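Local structure of metazoan TIR-STING fusion (Crassostrea gigas, 6WT6) at residues 288-293 against 297-302; 265-270 against 349-354; 111-116 against 137-142; 185-190 against 276-281. The protein is an oyster fusion protein that joins a TIR domain to a STING-type ligand-binding domain within one chain, and pairs with a second copy of itself. One frame throughout, in Å; residues are numbered along the deposited sequence.

Interaction 1: residues 288-293 against 297-302; sequences EMEQNA and LQTREK
Two long side chains with the same first torsion meet here: Glu290 holds CG anti to its own N (chi1 173°) and Lys302 does likewise, and a bend at chi3 of Lys302 (74°) turns NZ back to the carboxylate. The resulting salt bridge, Lys302 NZ to Glu290 OE1 at 2.8 Å, arrives from above the carboxylate plane, 38° out of it. The other oxygen is taken by a hydroxyl: Thr299 OG1 donates to Glu290 OE2 over 2.8 Å and meets the anti lone pair of OE2, the one facing away from OE1. With both oxygens engaged, rotation of the carboxylate is restrained. A water reinforces the ion pair, accepting from Lys302 NZ at 2.8 Å and donating to Glu290 OE2 at a longer 3.3 Å. Nearer the backbones, the CA-H of Glu290 points almost straight at Leu297 O, with CA and O 3.3 Å apart. On the buried side, Leu297 CD2 packs against Met289 CB at 3.8 Å. The contact bridges two consecutive helices of the STING-type domain: helix 284-291 ends, a short loop follows, and Gln298 stands at the N-cap of helix 299-319. Beyond the pair, Lys302 NZ also donates to Ser223 O, just past strand 212-221, while Met289 packs on Leu175 and on Tyr185 of the second subunit, which belongs to that subunit's helix 176-204.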
loop_
_atom_site.group_PDB
_atom_site.type_symbol
_atom_site.label_atom_id
_atom_site.label_comp_id
_atom_site.label_asym_id
_atom_site.label_seq_id
_atom_site.Cartn_x
_atom_site.Cartn_y
_atom_site.Cartn_z
ATOM N N GLU A 288 6.401 -11.663 7.311
ATOM C CA GLU A 288 6.275 -12.787 6.391
ATOM C C GLU A 288 7.009 -12.516 5.082
ATOM O O GLU A 288 7.659 -13.415 4.534
ATOM C CB GLU A 288 4.798 -13.100 6.145
ATOM C CG GLU A 288 4.219 -14.056 7.183
ATOM C CD GLU A 288 2.707 -14.008 7.272
ATOM O OE1 GLU A 288 2.104 -13.002 6.833
ATOM O OE2 GLU A 288 2.118 -14.980 7.791
ATOM N N MET A 289 6.947 -11.279 4.585
ATOM C CA MET A 289 7.640 -10.932 3.346
ATOM C C MET A 289 9.152 -11.037 3.507
ATOM O O MET A 289 9.847 -11.520 2.604
ATOM C CB MET A 289 7.244 -9.520 2.898
ATOM C CG MET A 289 5.786 -9.375 2.465
ATOM S SD MET A 289 5.311 -7.665 2.109
ATOM C CE MET A 289 6.270 -7.336 0.637
ATOM N N GLU A 290 9.682 -10.582 4.646
ATOM C CA GLU A 290 11.114 -10.700 4.906
ATOM C C GLU A 290 11.541 -12.162 4.951
ATOM O O GLU A 290 12.546 -12.550 4.345
ATOM C CB GLU A 290 11.466 -10.000 6.221
ATOM C CG GLU A 290 12.909 -10.206 6.676
ATOM C CD GLU A 290 13.115 -9.889 8.149
ATOM O OE1 GLU A 290 12.267 -10.291 8.975
ATOM O OE2 GLU A 290 14.126 -9.231 8.481
ATOM N N GLN A 291 10.773 -12.993 5.656
ATOM C CA GLN A 291 11.110 -14.405 5.790
ATOM C C GLN A 291 10.958 -15.173 4.485
ATOM O O GLN A 291 11.505 -16.272 4.363
ATOM C CB GLN A 291 10.246 -15.042 6.876
ATOM C CG GLN A 291 10.553 -14.510 8.256
ATOM C CD GLN A 291 12.048 -14.506 8.539
ATOM O OE1 GLN A 291 12.685 -15.560 8.605
ATOM N NE2 GLN A 291 12.618 -13.313 8.682
ATOM N N ASN A 292 10.234 -14.630 3.514
ATOM C CA ASN A 292 10.031 -15.317 2.248
ATOM C C ASN A 292 11.208 -15.034 1.324
ATOM O O ASN A 292 11.526 -13.870 1.053
ATOM C CB ASN A 292 8.719 -14.877 1.608
ATOM C CG ASN A 292 8.228 -15.853 0.561
ATOM O OD1 ASN A 292 8.809 -15.969 -0.517
ATOM N ND2 ASN A 292 7.146 -16.562 0.874
ATOM N N ALA A 293 11.855 -16.095 0.840
ATOM C CA ALA A 293 13.006 -15.916 -0.036
ATOM C C ALA A 293 12.594 -15.377 -1.400
ATOM O O ALA A 293 13.366 -14.650 -2.035
ATOM C CB ALA A 293 13.760 -17.237 -0.186
ATOM N N LEU A 297 12.019 -8.327 -0.042
ATOM C CA LEU A 297 12.056 -7.469 1.135
ATOM C C LEU A 297 13.033 -8.060 2.136
ATOM O O LEU A 297 12.906 -9.228 2.516
ATOM C CB LEU A 297 10.676 -7.326 1.786
ATOM C CG LEU A 297 10.587 -6.327 2.946
ATOM C CD1 LEU A 297 10.228 -4.939 2.437
ATOM C CD2 LEU A 297 9.586 -6.787 3.996
ATOM N N GLN A 298 13.994 -7.259 2.563
ATOM C CA GLN A 298 14.989 -7.683 3.530
ATOM C C GLN A 298 14.872 -6.811 4.773
ATOM O O GLN A 298 14.023 -5.926 4.852
ATOM C CB GLN A 298 16.387 -7.642 2.911
ATOM C CG GLN A 298 16.497 -8.544 1.692
ATOM C CD GLN A 298 17.928 -8.841 1.302
ATOM O OE1 GLN A 298 18.802 -7.979 1.388
ATOM N NE2 GLN A 298 18.176 -10.073 0.872
ATOM N N THR A 299 15.748 -7.068 5.746
ATOM C CA THR A 299 15.577 -6.491 7.080
ATOM C C THR A 299 15.549 -4.969 7.042
ATOM O O THR A 299 14.707 -4.337 7.691
ATOM C CB THR A 299 16.693 -6.967 8.011
ATOM O OG1 THR A 299 16.778 -8.399 7.973
ATOM C CG2 THR A 299 16.407 -6.513 9.434
ATOM N N ARG A 300 16.477 -4.356 6.306
ATOM C CA ARG A 300 16.550 -2.901 6.309
ATOM C C ARG A 300 15.280 -2.288 5.733
ATOM O O ARG A 300 14.763 -1.299 6.267
ATOM C CB ARG A 300 17.782 -2.432 5.538
ATOM C CG ARG A 300 18.042 -0.942 5.676
ATOM C CD ARG A 300 19.280 -0.517 4.912
ATOM N NE ARG A 300 19.146 -0.764 3.482
ATOM C CZ ARG A 300 20.165 -0.781 2.629
ATOM N NH1 ARG A 300 21.402 -0.572 3.064
ATOM N NH2 ARG A 300 19.949 -1.017 1.342
ATOM N N GLU A 301 14.748 -2.878 4.658
ATOM C CA GLU A 301 13.502 -2.377 4.088
ATOM C C GLU A 301 12.320 -2.672 4.997
ATOM O O GLU A 301 11.354 -1.901 5.019
ATOM C CB GLU A 301 13.258 -2.979 2.703
ATOM C CG GLU A 301 14.390 -2.773 1.725
ATOM C CD GLU A 301 15.287 -3.987 1.635
ATOM O OE1 GLU A 301 14.831 -5.035 1.116
ATOM O OE2 GLU A 301 16.441 -3.887 2.104
ATOM N N LYS A 302 12.374 -3.774 5.753
ATOM C CA LYS A 302 11.309 -4.044 6.712
ATOM C C LYS A 302 11.188 -2.905 7.719
ATOM O O LYS A 302 10.077 -2.490 8.068
ATOM C CB LYS A 302 11.558 -5.374 7.425
ATOM C CG LYS A 302 10.426 -5.770 8.361
ATOM C CD LYS A 302 10.658 -7.106 9.042
ATOM C CE LYS A 302 11.713 -7.005 10.130
ATOM N NZ LYS A 302 11.810 -8.270 10.915
HETATM O O HOH W 1 14.476 -8.378 11.624
HETATM O O HOH W 2 12.462 -11.712 1.727
#

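Interaction 2: residues 265-270 against 349-354; sequences VTDDNG and EIKNQL
Lys351 reaches across from its helix to Asp267 as a straight rod. Its CB carries CG anti to the carbonyl carbon (chi1 -66°), and from there CG, CD and CE run on fully extended, each later torsion within 5° of 180°. The first of these atoms to approach the other segment is CE, 3.7 Å from Asp267 OD2; NZ then closes a salt bridge to that same OD2 at 3.0 Å. The ammonium uses the anti lone pair of OD2, on the side away from OD1, and the two side chains cross at about a right angle. Asp267 OD1 has a different task, a weak hydrogen bond from Glu271 N inside the hairpin. That hairpin is a feature of the mixed sheet of the STING-type domain: strands 260-266 and 272-279 run antiparallel, and a type I turn from Asp267 to Gly270 lies in the connection between them. Helix 341-356 packs over this end of the sheet. Ile350, the residue just before Lys351, meets Val265 tip to tip, with Ile350 CD1 3.9 Å from Val265 CG1. Both are buried, Val265 packing also on Cys347 of the helix and Ile350 on Tyr273 and Phe275 of the adjoining strand.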
loop_
_atom_site.group_PDB
_atom_site.type_symbol
_atom_site.label_atom_id
_atom_site.label_comp_id
_atom_site.label_asym_id
_atom_site.label_seq_id
_atom_site.Cartn_x
_atom_site.Cartn_y
_atom_site.Cartn_z
ATOM N N VAL A 265 -1.829 -5.412 34.284
ATOM C CA VAL A 265 -0.379 -5.376 34.422
ATOM C C VAL A 265 -0.048 -4.716 35.756
ATOM O O VAL A 265 -0.707 -3.757 36.169
ATOM C CB VAL A 265 0.267 -4.652 33.219
ATOM C CG1 VAL A 265 -0.284 -3.244 33.068
ATOM C CG2 VAL A 265 1.752 -4.618 33.354
ATOM N N THR A 266 0.960 -5.251 36.443
ATOM C CA THR A 266 1.317 -4.832 37.795
ATOM C C THR A 266 2.602 -4.015 37.763
ATOM O O THR A 266 3.597 -4.440 37.166
ATOM C CB THR A 266 1.495 -6.047 38.710
ATOM O OG1 THR A 266 0.304 -6.845 38.694
ATOM C CG2 THR A 266 1.771 -5.605 40.129
ATOM N N ASP A 267 2.581 -2.848 38.406
ATOM C CA ASP A 267 3.753 -1.983 38.453
ATOM C C ASP A 267 4.600 -2.366 39.670
ATOM O O ASP A 267 4.428 -3.447 40.240
ATOM C CB ASP A 267 3.319 -0.513 38.445
ATOM C CG ASP A 267 2.620 -0.094 39.727
ATOM O OD1 ASP A 267 2.090 -0.968 40.443
ATOM O OD2 ASP A 267 2.596 1.123 40.015
ATOM N N ASP A 268 5.517 -1.490 40.090
ATOM C CA ASP A 268 6.424 -1.849 41.178
ATOM C C ASP A 268 5.723 -1.884 42.531
ATOM O O ASP A 268 6.144 -2.632 43.420
ATOM C CB ASP A 268 7.602 -0.881 41.232
ATOM C CG ASP A 268 8.395 -0.857 39.944
ATOM O OD1 ASP A 268 8.363 -1.851 39.187
ATOM O OD2 ASP A 268 9.063 0.161 39.690
ATOM N N ASN A 269 4.665 -1.097 42.710
ATOM C CA ASN A 269 3.957 -1.013 43.980
ATOM C C ASN A 269 2.869 -2.070 44.133
ATOM O O ASN A 269 2.098 -2.009 45.096
ATOM C CB ASN A 269 3.334 0.375 44.148
ATOM C CG ASN A 269 4.360 1.485 44.109
ATOM O OD1 ASN A 269 4.784 1.916 43.037
ATOM N ND2 ASN A 269 4.760 1.961 45.283
ATOM N N GLY A 270 2.779 -3.025 43.213
ATOM C CA GLY A 270 1.693 -3.977 43.238
ATOM C C GLY A 270 0.378 -3.453 42.705
ATOM O O GLY A 270 -0.607 -4.205 42.687
ATOM N N GLU A 349 3.455 3.323 29.687
ATOM C CA GLU A 349 2.584 3.947 28.696
ATOM C C GLU A 349 1.217 4.272 29.279
ATOM O O GLU A 349 0.650 5.328 28.979
ATOM C CB GLU A 349 2.447 3.049 27.467
ATOM C CG GLU A 349 3.560 3.226 26.448
ATOM C CD GLU A 349 3.591 4.619 25.837
ATOM O OE1 GLU A 349 2.582 5.355 25.937
ATOM O OE2 GLU A 349 4.635 4.980 25.254
ATOM N N ILE A 350 0.671 3.383 30.109
ATOM C CA ILE A 350 -0.638 3.627 30.710
ATOM C C ILE A 350 -0.600 4.868 31.590
ATOM O O ILE A 350 -1.504 5.712 31.541
ATOM C CB ILE A 350 -1.100 2.390 31.503
ATOM C CG1 ILE A 350 -1.360 1.210 30.565
ATOM C CG2 ILE A 350 -2.344 2.712 32.318
ATOM C CD1 ILE A 350 -1.772 -0.050 31.287
ATOM N N LYS A 351 0.449 5.001 32.407
ATOM C CA LYS A 351 0.562 6.160 33.287
ATOM C C LYS A 351 0.770 7.442 32.490
ATOM O O LYS A 351 0.248 8.500 32.859
ATOM C CB LYS A 351 1.703 5.948 34.283
ATOM C CG LYS A 351 1.454 4.817 35.268
ATOM C CD LYS A 351 2.662 4.566 36.158
ATOM C CE LYS A 351 2.375 3.461 37.162
ATOM N NZ LYS A 351 3.524 3.213 38.077
ATOM N N ASN A 352 1.523 7.367 31.390
ATOM C CA ASN A 352 1.717 8.539 30.544
ATOM C C ASN A 352 0.398 9.013 29.946
ATOM O O ASN A 352 0.135 10.220 29.873
ATOM C CB ASN A 352 2.728 8.219 29.442
ATOM C CG ASN A 352 3.057 9.421 28.583
ATOM O OD1 ASN A 352 3.525 10.443 29.081
ATOM N ND2 ASN A 352 2.838 9.295 27.279
ATOM N N GLN A 353 -0.451 8.075 29.520
ATOM C CA GLN A 353 -1.720 8.459 28.919
ATOM C C GLN A 353 -2.703 8.980 29.959
ATOM O O GLN A 353 -3.527 9.847 29.647
ATOM C CB GLN A 353 -2.315 7.278 28.155
ATOM C CG GLN A 353 -1.480 6.844 26.965
ATOM C CD GLN A 353 -1.207 7.983 26.001
ATOM O OE1 GLN A 353 -2.087 8.803 25.720
ATOM N NE2 GLN A 353 0.019 8.047 25.494
ATOM N N LEU A 354 -2.633 8.475 31.194
ATOM C CA LEU A 354 -3.509 8.984 32.245
ATOM C C LEU A 354 -3.175 10.427 32.600
ATOM O O LEU A 354 -4.072 11.199 32.956
ATOM C CB LEU A 354 -3.427 8.092 33.483
ATOM C CG LEU A 354 -4.137 6.738 33.402
ATOM C CD1 LEU A 354 -3.700 5.824 34.533
ATOM C CD2 LEU A 354 -5.644 6.927 33.439
#

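Interaction 3: residues 111-116 against 137-142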
loop_
_atom_site.group_PDB
_atom_site.type_symbol
_atom_site.label_atom_id
_atom_site.label_comp_id
_atom_site.label_asym_id
_atom_site.label_seq_id
_atom_site.Cartn_x
_atom_site.Cartn_y
_atom_site.Cartn_z
ATOM N N ASP A 111 4.772 1.093 -8.832
ATOM C CA ASP A 111 5.325 1.794 -7.677
ATOM C C ASP A 111 6.827 1.570 -7.540
ATOM O O ASP A 111 7.530 2.416 -6.973
ATOM C CB ASP A 111 4.604 1.338 -6.408
ATOM C CG ASP A 111 4.817 2.277 -5.242
ATOM O OD1 ASP A 111 5.410 3.359 -5.437
ATOM O OD2 ASP A 111 4.386 1.931 -4.122
ATOM N N SER A 112 7.335 0.451 -8.049
ATOM C CA SER A 112 8.743 0.099 -7.917
ATOM C C SER A 112 9.536 0.654 -9.095
ATOM O O SER A 112 9.245 0.332 -10.252
ATOM C CB SER A 112 8.902 -1.417 -7.832
ATOM O OG SER A 112 10.231 -1.805 -8.137
ATOM N N HIS A 113 10.547 1.477 -8.799
ATOM C CA HIS A 113 11.414 1.986 -9.857
ATOM C C HIS A 113 12.167 0.859 -10.550
ATOM O O HIS A 113 12.430 0.937 -11.756
ATOM C CB HIS A 113 12.399 3.005 -9.289
ATOM C CG HIS A 113 13.413 3.479 -10.282
ATOM N ND1 HIS A 113 13.078 4.242 -11.382
ATOM C CD2 HIS A 113 14.752 3.294 -10.347
ATOM C CE1 HIS A 113 14.169 4.509 -12.077
ATOM N NE2 HIS A 113 15.199 3.945 -11.471
ATOM N N GLN A 114 12.518 -0.193 -9.809
ATOM C CA GLN A 114 13.185 -1.338 -10.418
ATOM C C GLN A 114 12.277 -2.024 -11.432
ATOM O O GLN A 114 12.741 -2.476 -12.486
ATOM C CB GLN A 114 13.631 -2.321 -9.333
ATOM C CG GLN A 114 14.096 -3.677 -9.851
ATOM C CD GLN A 114 15.321 -3.583 -10.743
ATOM O OE1 GLN A 114 16.065 -2.601 -10.700
ATOM N NE2 GLN A 114 15.536 -4.608 -11.560
ATOM N N ARG A 115 10.978 -2.100 -11.137
ATOM C CA ARG A 115 10.039 -2.698 -12.081
ATOM C C ARG A 115 9.897 -1.847 -13.338
ATOM O O ARG A 115 9.871 -2.379 -14.454
ATOM C CB ARG A 115 8.676 -2.895 -11.416
ATOM C CG ARG A 115 7.738 -3.805 -12.193
ATOM C CD ARG A 115 7.816 -5.237 -11.688
ATOM N NE ARG A 115 7.295 -6.193 -12.662
ATOM C CZ ARG A 115 7.036 -7.467 -12.389
ATOM N NH1 ARG A 115 7.238 -7.942 -11.166
ATOM N NH2 ARG A 115 6.569 -8.268 -13.338
ATOM N N ASN A 116 9.804 -0.524 -13.177
ATOM C CA ASN A 116 9.610 0.349 -14.330
ATOM C C ASN A 116 10.836 0.380 -15.234
ATOM O O ASN A 116 10.701 0.533 -16.453
ATOM C CB ASN A 116 9.257 1.759 -13.862
ATOM C CG ASN A 116 7.968 1.799 -13.072
ATOM O OD1 ASN A 116 7.094 0.953 -13.254
ATOM N ND2 ASN A 116 7.839 2.784 -12.190
ATOM N N LEU A 137 8.027 8.756 -14.860
ATOM C CA LEU A 137 8.673 8.369 -16.109
ATOM C C LEU A 137 10.032 9.021 -16.308
ATOM O O LEU A 137 10.841 8.505 -17.088
ATOM C CB LEU A 137 7.775 8.710 -17.295
ATOM C CG LEU A 137 6.406 8.037 -17.290
ATOM C CD1 LEU A 137 5.607 8.464 -18.512
ATOM C CD2 LEU A 137 6.566 6.523 -17.234
ATOM N N ARG A 138 10.303 10.134 -15.627
ATOM C CA ARG A 138 11.529 10.884 -15.900
ATOM C C ARG A 138 12.802 10.074 -15.674
ATOM O O ARG A 138 13.653 10.050 -16.579
ATOM C CB ARG A 138 11.543 12.173 -15.072
ATOM C CG ARG A 138 10.397 13.126 -15.367
ATOM C CD ARG A 138 10.499 14.386 -14.511
ATOM N NE ARG A 138 9.211 15.060 -14.353
ATOM C CZ ARG A 138 9.008 16.107 -13.560
ATOM N NH1 ARG A 138 10.011 16.604 -12.849
ATOM N NH2 ARG A 138 7.803 16.657 -13.475
ATOM N N PRO A 139 13.009 9.393 -14.528
ATOM C CA PRO A 139 14.314 8.755 -14.300
ATOM C C PRO A 139 14.435 7.368 -14.909
ATOM O O PRO A 139 15.267 6.570 -14.465
ATOM C CB PRO A 139 14.394 8.693 -12.773
ATOM C CG PRO A 139 12.979 8.472 -12.364
ATOM C CD PRO A 139 12.125 9.233 -13.355
ATOM N N LEU A 140 13.627 7.068 -15.924
ATOM C CA LEU A 140 13.554 5.724 -16.484
ATOM C C LEU A 140 14.455 5.518 -17.695
ATOM O O LEU A 140 14.497 4.403 -18.224
ATOM C CB LEU A 140 12.109 5.389 -16.867
ATOM C CG LEU A 140 11.066 5.386 -15.748
ATOM C CD1 LEU A 140 9.732 4.877 -16.264
ATOM C CD2 LEU A 140 11.540 4.554 -14.565
ATOM N N THR A 141 15.178 6.551 -18.135
ATOM C CA THR A 141 15.989 6.493 -19.349
ATOM C C THR A 141 15.140 6.046 -20.534
ATOM O O THR A 141 15.137 4.865 -20.897
ATOM C CB THR A 141 17.198 5.564 -19.169
ATOM O OG1 THR A 141 16.759 4.202 -19.074
ATOM C CG2 THR A 141 17.976 5.931 -17.913
ATOM N N CYS A 142 14.427 6.985 -21.145
ATOM C CA CYS A 142 13.481 6.683 -22.208
ATOM C C CYS A 142 14.192 6.635 -23.562
ATOM O O CYS A 142 15.420 6.712 -23.650
ATOM C CB CYS A 142 12.357 7.716 -22.202
ATOM S SG CYS A 142 11.832 8.265 -20.566
#
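Leu140 and His113 run alongside each other, pointing contrary ways, with the CD2 methyl of Leu140 3.5 Å from ring atom ND1 and 3.6 Å from CE1 of that histidine. The site belongs to the TIR domain, whose parallel sheet ends at strand 120-124; the contact joins the start of helix 113-119, which leads into that strand, to the loop 137-142 that follows it. Leu140 also rests on Leu120 of the strand, so the leucine side chain touches both the helix and the strand. The same CD2 touches Asn116 CB at 3.7 Å, one helical turn on from His113. Asn116 joins the packing through CB, while its amide ND2 donates to Asp110 O. Ser112 starts the helix as N-cap, accepting from Arg115 N on OG at 3.1 Å. Around the loop the second subunit is close: His113 packs on its Pro135, and Pro139 on its Arg138. For the histidine, chi1 (174°, CG anti to the backbone N) sends the ring toward the loop and chi2 (67°) turns CE1 to Pro139. There the carbonyl oxygen lies at the ring edge, in its plane, with Pro139 O 3.3 Å from His113 CE1.

Interaction 4: residues 185-190 against 276-281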
loop_
_atom_site.group_PDB
_atom_site.type_symbol
_atom_site.label_atom_id
_atom_site.label_comp_id
_atom_site.label_asym_id
_atom_site.label_seq_id
_atom_site.Cartn_x
_atom_site.Cartn_y
_atom_site.Cartn_z
ATOM N N TYR A 185 -9.783 2.544 7.289
ATOM C CA TYR A 185 -11.183 2.386 6.891
ATOM C C TYR A 185 -11.724 0.990 7.151
ATOM O O TYR A 185 -12.941 0.832 7.289
ATOM C CB TYR A 185 -11.377 2.733 5.408
ATOM C CG TYR A 185 -11.545 4.208 5.153
ATOM C CD1 TYR A 185 -12.681 4.882 5.587
ATOM C CD2 TYR A 185 -10.566 4.930 4.492
ATOM C CE1 TYR A 185 -12.836 6.239 5.364
ATOM C CE2 TYR A 185 -10.714 6.279 4.261
ATOM C CZ TYR A 185 -11.848 6.925 4.702
ATOM O OH TYR A 185 -11.981 8.267 4.473
ATOM N N GLY A 186 -10.863 -0.021 7.212
ATOM C CA GLY A 186 -11.349 -1.360 7.469
ATOM C C GLY A 186 -11.552 -1.700 8.925
ATOM O O GLY A 186 -12.156 -2.733 9.223
ATOM N N TYR A 187 -11.088 -0.853 9.845
ATOM C CA TYR A 187 -11.076 -1.227 11.255
ATOM C C TYR A 187 -11.061 -0.020 12.188
ATOM O O TYR A 187 -12.021 0.199 12.935
ATOM C CB TYR A 187 -9.862 -2.127 11.543
ATOM C CG TYR A 187 -9.770 -2.622 12.969
ATOM C CD1 TYR A 187 -10.740 -3.467 13.496
ATOM C CD2 TYR A 187 -8.708 -2.261 13.785
ATOM C CE1 TYR A 187 -10.660 -3.927 14.805
ATOM C CE2 TYR A 187 -8.616 -2.723 15.095
ATOM C CZ TYR A 187 -9.595 -3.551 15.597
ATOM O OH TYR A 187 -9.515 -4.009 16.893
ATOM N N LEU A 188 -9.969 0.755 12.167
ATOM C CA LEU A 188 -9.806 1.830 13.142
ATOM C C LEU A 188 -10.929 2.857 13.030
ATOM O O LEU A 188 -11.526 3.249 14.039
ATOM C CB LEU A 188 -8.434 2.490 12.977
ATOM C CG LEU A 188 -7.207 1.668 13.415
ATOM C CD1 LEU A 188 -5.932 2.514 13.415
ATOM C CD2 LEU A 188 -7.430 1.039 14.782
ATOM N N LYS A 189 -11.251 3.283 11.805
ATOM C CA LYS A 189 -12.325 4.252 11.593
ATOM C C LYS A 189 -13.666 3.742 12.109
ATOM O O LYS A 189 -14.531 4.549 12.471
ATOM C CB LYS A 189 -12.421 4.607 10.104
ATOM C CG LYS A 189 -13.489 5.633 9.733
ATOM C CD LYS A 189 -13.295 6.959 10.461
ATOM C CE LYS A 189 -14.246 8.020 9.930
ATOM N NZ LYS A 189 -14.115 9.319 10.643
ATOM N N ILE A 190 -13.841 2.422 12.190
ATOM C CA ILE A 190 -15.107 1.853 12.640
ATOM C C ILE A 190 -15.194 1.837 14.164
ATOM O O ILE A 190 -16.217 2.219 14.745
ATOM C CB ILE A 190 -15.286 0.440 12.056
ATOM C CG1 ILE A 190 -15.175 0.480 10.534
ATOM C CG2 ILE A 190 -16.619 -0.152 12.490
ATOM C CD1 ILE A 190 -15.054 -0.892 9.892
ATOM N N ALA A 276 -7.013 -1.866 27.347
ATOM C CA ALA A 276 -7.379 -2.568 26.127
ATOM C C ALA A 276 -6.189 -2.535 25.183
ATOM O O ALA A 276 -5.620 -1.469 24.930
ATOM C CB ALA A 276 -8.601 -1.931 25.473
ATOM N N GLY A 277 -5.798 -3.690 24.675
ATOM C CA GLY A 277 -4.594 -3.768 23.868
ATOM C C GLY A 277 -4.649 -4.896 22.863
ATOM O O GLY A 277 -5.306 -5.922 23.077
ATOM N N GLU A 278 -3.937 -4.702 21.759
ATOM C CA GLU A 278 -3.808 -5.722 20.731
ATOM C C GLU A 278 -2.645 -5.346 19.827
ATOM O O GLU A 278 -2.169 -4.207 19.835
ATOM C CB GLU A 278 -5.102 -5.869 19.926
ATOM C CG GLU A 278 -5.492 -4.609 19.164
ATOM C CD GLU A 278 -6.923 -4.653 18.656
ATOM O OE1 GLU A 278 -7.784 -5.210 19.367
ATOM O OE2 GLU A 278 -7.182 -4.138 17.546
ATOM N N TYR A 279 -2.182 -6.324 19.057
ATOM C CA TYR A 279 -1.187 -6.053 18.033
ATOM C C TYR A 279 -1.831 -5.344 16.847
ATOM O O TYR A 279 -3.020 -5.506 16.568
ATOM C CB TYR A 279 -0.532 -7.353 17.556
ATOM C CG TYR A 279 0.441 -7.989 18.531
ATOM C CD1 TYR A 279 1.746 -7.530 18.636
ATOM C CD2 TYR A 279 0.059 -9.063 19.322
ATOM C CE1 TYR A 279 2.638 -8.110 19.513
ATOM C CE2 TYR A 279 0.944 -9.650 20.206
ATOM C CZ TYR A 279 2.233 -9.173 20.295
ATOM O OH TYR A 279 3.120 -9.756 21.168
ATOM N N ILE A 280 -1.030 -4.538 16.153
ATOM C CA ILE A 280 -1.380 -4.053 14.819
ATOM C C ILE A 280 -1.128 -5.218 13.867
ATOM O O ILE A 280 0.010 -5.465 13.460
ATOM C CB ILE A 280 -0.572 -2.814 14.426
ATOM C CG1 ILE A 280 -0.719 -1.722 15.483
ATOM C CG2 ILE A 280 -1.014 -2.306 13.061
ATOM C CD1 ILE A 280 0.002 -0.436 15.136
ATOM N N GLY A 281 -2.190 -5.950 13.517
ATOM C CA GLY A 281 -2.017 -7.219 12.826
ATOM C C GLY A 281 -1.414 -7.094 11.441
ATOM O O GLY A 281 -0.771 -8.030 10.956
#
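Helix 176-204 of the STING-type domain passes beside the sheet, and at a wider pi-type turn spanning residues 185-188 it sends Tyr187 across to Glu278 on strand 272-279. The two side chains approach head-on and meet at their polar ends. Tyr187 OH lies 2.4 Å from Glu278 OE2, consistent with a hydrogen bond from the hydroxyl, but too short for its length to be trusted. OE2 lies at the edge of the tyrosine ring, near its plane, 3.2 Å from Tyr187 CE2. The ring and the carboxylate are turned only 21° apart, making the pair close to coplanar. Tyr187 gains its reach by holding CG anti to the backbone N (chi1 -178°), whereas Glu278 sets CG between its N and carbonyl carbon (chi1 62°) and then extends outward. Within the fold, strand 272-279 lies inside the mixed sheet, bonded through its backbone to both neighbours: Gly277 pairs with Thr261, and Glu278 with Phe217 and Phe219. The tyrosine thus links the long helix to an interior strand through side chains at the surface. Just beyond the strand, Ile280 packs on Tyr183 of the same helix and on Phe309 of helix 299-319. Elsewhere on the helix, Tyr185 OH hydrogen-bonds Thr295 OG1 of the second subunit, while Lys189 NZ forms salt bridges to Asp320 and Glu322.

Overall arrangement
From the N terminus, interaction 3 comes first, closing a loop of 20 residues inside the TIR domain before any STING-type contact opens. Interaction 4 then joins helix 176-204 to strand 272-279, closing a loop of 85 residues. Interaction 2 opens within that loop, at strand 260-266, and closes beyond it on helix 341-356; these two contacts therefore cross, on neighbouring strands of one sheet. Interaction 1, with three residues between its segments, is nested inside the loop of interaction 2 and follows interaction 4 in series. Interactions 2 and 3 lie on opposite sides of the chain's centre, their centres about 50 Å apart; interactions 1 and 3 both touch the second subunit, as does Tyr185 in interaction 4.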